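Local coordinates for protein urocanate hydratase (Paenibacillus sp. Soil724D2, PDB 7NED) that probably adds water to thiourocanate, or to the related urocanate, with the help of bound NAD+ during bacterial ergothioneine breakdown, at residues G404-A412 against T511-G519. Numbering follows the deposited sequence.
Sequences GHGDRTKLA and TLNNDTGLG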
loop_
_atom_site.group_PDB
_atom_site.type_symbol
_atom_site.label_atom_id
_atom_site.label_comp_id
_atom_site.label_asym_id
_atom_site.label_seq_id
_atom_site.Cartn_x
_atom_site.Cartn_y
_atom_site.Cartn_z
ATOM N N GLY A 404 -6.592 -24.415 4.561
ATOM C CA GLY A 404 -6.800 -23.332 5.494
ATOM C C GLY A 404 -5.736 -23.226 6.577
ATOM O O GLY A 404 -4.607 -23.729 6.459
ATOM N N HIS A 405 -6.115 -22.568 7.673
ATOM C CA HIS A 405 -5.152 -22.211 8.707
ATOM C C HIS A 405 -4.630 -23.460 9.406
ATOM O O HIS A 405 -5.407 -24.301 9.869
ATOM C CB HIS A 405 -5.804 -21.272 9.726
ATOM C CG HIS A 405 -4.875 -20.842 10.813
ATOM N ND1 HIS A 405 -3.897 -19.888 10.620
ATOM C CD2 HIS A 405 -4.741 -21.264 12.093
ATOM C CE1 HIS A 405 -3.210 -19.733 11.737
ATOM N NE2 HIS A 405 -3.710 -20.547 12.651
ATOM N N GLY A 406 -3.316 -23.557 9.522
ATOM C CA GLY A 406 -2.672 -24.673 10.168
ATOM C C GLY A 406 -2.399 -25.792 9.184
ATOM O O GLY A 406 -1.324 -26.387 9.217
ATOM N N ASP A 407 -3.345 -26.070 8.291
ATOM C CA ASP A 407 -3.114 -27.085 7.257
ATOM C C ASP A 407 -2.015 -26.660 6.286
ATOM O O ASP A 407 -1.153 -27.480 5.925
ATOM C CB ASP A 407 -4.409 -27.371 6.500
ATOM C CG ASP A 407 -5.366 -28.228 7.291
ATOM O OD1 ASP A 407 -4.969 -28.743 8.353
ATOM O OD2 ASP A 407 -6.523 -28.371 6.864
ATOM N N ARG A 408 -2.004 -25.385 5.859
ATOM C CA ARG A 408 -0.908 -24.943 4.996
ATOM C C ARG A 408 0.418 -25.214 5.673
ATOM O O ARG A 408 1.362 -25.725 5.055
ATOM C CB ARG A 408 -1.025 -23.447 4.639
ATOM C CG ARG A 408 -2.190 -23.149 3.761
ATOM C CD ARG A 408 -2.187 -21.737 3.215
ATOM N NE ARG A 408 -3.560 -21.326 2.927
ATOM C CZ ARG A 408 -3.880 -20.138 2.444
ATOM N NH1 ARG A 408 -2.905 -19.266 2.185
ATOM N NH2 ARG A 408 -5.152 -19.804 2.252
ATOM N N THR A 409 0.504 -24.864 6.961
ATOM C CA THR A 409 1.745 -25.031 7.706
ATOM C C THR A 409 2.123 -26.505 7.803
ATOM O O THR A 409 3.278 -26.880 7.581
ATOM C CB THR A 409 1.562 -24.426 9.099
ATOM O OG1 THR A 409 1.217 -23.039 8.956
ATOM C CG2 THR A 409 2.830 -24.589 9.955
ATOM N N LYS A 410 1.155 -27.344 8.173
ATOM C CA LYS A 410 1.364 -28.793 8.245
ATOM C C LYS A 410 1.934 -29.344 6.938
ATOM O O LYS A 410 2.927 -30.089 6.931
ATOM C CB LYS A 410 0.029 -29.463 8.588
ATOM C CG LYS A 410 0.065 -30.975 8.513
ATOM C CD LYS A 410 -1.183 -31.555 9.116
ATOM C CE LYS A 410 -1.208 -33.079 8.892
ATOM N NZ LYS A 410 -2.564 -33.586 9.293
ATOM N N LEU A 411 1.295 -29.017 5.818
ATOM C CA LEU A 411 1.796 -29.483 4.527
ATOM C C LEU A 411 3.227 -29.006 4.286
ATOM O O LEU A 411 4.106 -29.786 3.914
ATOM C CB LEU A 411 0.876 -28.986 3.423
ATOM C CG LEU A 411 1.353 -29.349 2.028
ATOM C CD1 LEU A 411 1.446 -30.907 1.833
ATOM C CD2 LEU A 411 0.353 -28.765 1.070
ATOM N N ALA A 412 3.469 -27.706 4.452
ATOM C CA ALA A 412 4.772 -27.168 4.081
ATOM C C ALA A 412 5.881 -27.737 4.965
ATOM O O ALA A 412 6.991 -28.008 4.479
ATOM C CB ALA A 412 4.751 -25.631 4.151
ATOM N N THR A 511 5.740 -17.873 8.623
ATOM C CA THR A 511 5.019 -17.201 7.549
ATOM C C THR A 511 3.638 -17.797 7.327
ATOM O O THR A 511 2.652 -17.062 7.198
ATOM C CB THR A 511 5.815 -17.257 6.244
ATOM O OG1 THR A 511 6.925 -16.362 6.348
ATOM C CG2 THR A 511 4.957 -16.794 5.099
ATOM N N LEU A 512 3.542 -19.127 7.231
ATOM C CA LEU A 512 2.255 -19.710 6.876
ATOM C C LEU A 512 1.232 -19.526 8.009
ATOM O O LEU A 512 0.063 -19.217 7.753
ATOM C CB LEU A 512 2.440 -21.195 6.488
ATOM C CG LEU A 512 3.192 -21.344 5.138
ATOM C CD1 LEU A 512 3.616 -22.808 4.831
ATOM C CD2 LEU A 512 2.376 -20.767 3.952
ATOM N N ASN A 513 1.640 -19.703 9.270
ATOM C CA ASN A 513 0.678 -19.447 10.352
ATOM C C ASN A 513 0.184 -17.996 10.329
ATOM O O ASN A 513 -0.978 -17.727 10.644
ATOM C CB ASN A 513 1.293 -19.734 11.713
ATOM C CG ASN A 513 1.432 -21.204 12.008
ATOM O OD1 ASN A 513 0.757 -22.065 11.417
ATOM N ND2 ASN A 513 2.275 -21.499 12.992
ATOM N N ASN A 514 1.052 -17.044 9.990
ATOM C CA ASN A 514 0.622 -15.637 9.987
ATOM C C ASN A 514 -0.073 -15.240 8.695
ATOM O O ASN A 514 -0.907 -14.322 8.695
ATOM C CB ASN A 514 1.829 -14.702 10.218
ATOM C CG ASN A 514 2.429 -14.875 11.588
ATOM O OD1 ASN A 514 1.813 -15.519 12.442
ATOM N ND2 ASN A 514 3.657 -14.367 11.796
ATOM N N ASP A 515 0.264 -15.893 7.586
ATOM C CA ASP A 515 -0.418 -15.594 6.335
ATOM C C ASP A 515 -1.877 -16.014 6.423
ATOM O O ASP A 515 -2.773 -15.233 6.088
ATOM C CB ASP A 515 0.298 -16.282 5.180
ATOM C CG ASP A 515 -0.169 -15.783 3.819
ATOM O OD1 ASP A 515 -0.249 -14.553 3.602
ATOM O OD2 ASP A 515 -0.449 -16.638 2.940
ATOM N N THR A 516 -2.148 -17.218 6.950
ATOM C CA THR A 516 -3.542 -17.590 7.152
ATOM C C THR A 516 -4.118 -16.951 8.406
ATOM O O THR A 516 -5.300 -16.602 8.419
ATOM C CB THR A 516 -3.700 -19.120 7.217
ATOM O OG1 THR A 516 -2.785 -19.678 8.161
ATOM C CG2 THR A 516 -3.388 -19.696 5.843
ATOM N N GLY A 517 -3.311 -16.785 9.454
ATOM C CA GLY A 517 -3.846 -16.269 10.702
ATOM C C GLY A 517 -4.429 -14.879 10.543
ATOM O O GLY A 517 -5.502 -14.578 11.063
ATOM N N LEU A 518 -3.734 -14.011 9.818
ATOM C CA LEU A 518 -4.288 -12.676 9.610
ATOM C C LEU A 518 -5.525 -12.749 8.742
ATOM O O LEU A 518 -6.463 -11.951 8.920
ATOM C CB LEU A 518 -3.233 -11.761 8.968
ATOM C CG LEU A 518 -3.666 -10.301 8.727
ATOM C CD1 LEU A 518 -3.941 -9.583 10.043
ATOM C CD2 LEU A 518 -2.597 -9.573 7.878
ATOM N N GLY A 519 -5.523 -13.686 7.778
ATOM C CA GLY A 519 -6.706 -13.925 6.969
ATOM C C GLY A 519 -7.942 -14.231 7.794
ATOM O O GLY A 519 -9.007 -13.640 7.579
HETATM O O HOH W 1 -1.258 -22.261 8.051
HETATM O O HOH W 2 -0.185 -19.168 2.028
#
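H405 ND1 donates to T516 OG1 at 2.7 Å, and T409 OG1 donates to N513 OD1, also at 2.7 Å; in the urocanase C-terminal domain the first bond ties the loop leading into helix 407-420 to helix 502-525, and the second joins the two helices themselves, which run nearly antiparallel (160°). H405 lies just ahead of the helix N-cap, G406, whose positive phi suits glycine. With CG anti to the backbone N (chi1 -179°), the H405 imidazole extends to the neighbouring helix and brings H405 CE1 within 3.2 Å of N513 O, at the ring edge. Threonine suits position 516 because its two branches do different work: T516 OG1 accepts from H405 and donates to L512 O, 2.9 Å from T516 OG1, while CG2 lies over one guanidinium face of R408. A valine in place of T516 would probably leave H405 ND1 without its acceptor and the imidazole freer to turn. The T409 hydroxyl meets the N513 amide from above the carbonyl plane, 52° out of it, and also accepts from a water held by G406 N. R408 is long enough to reach past T516, but its salt bridge to D515 is long, R408 NH1 to D515 OD2 being 3.7 Å; a water spans that pair, and the stronger partners are D436 for R408 and R432 for D515. Farther along, L512 packs against strand 351-355 through F351, and L512 CB rests 3.3 Å from T409 OG1.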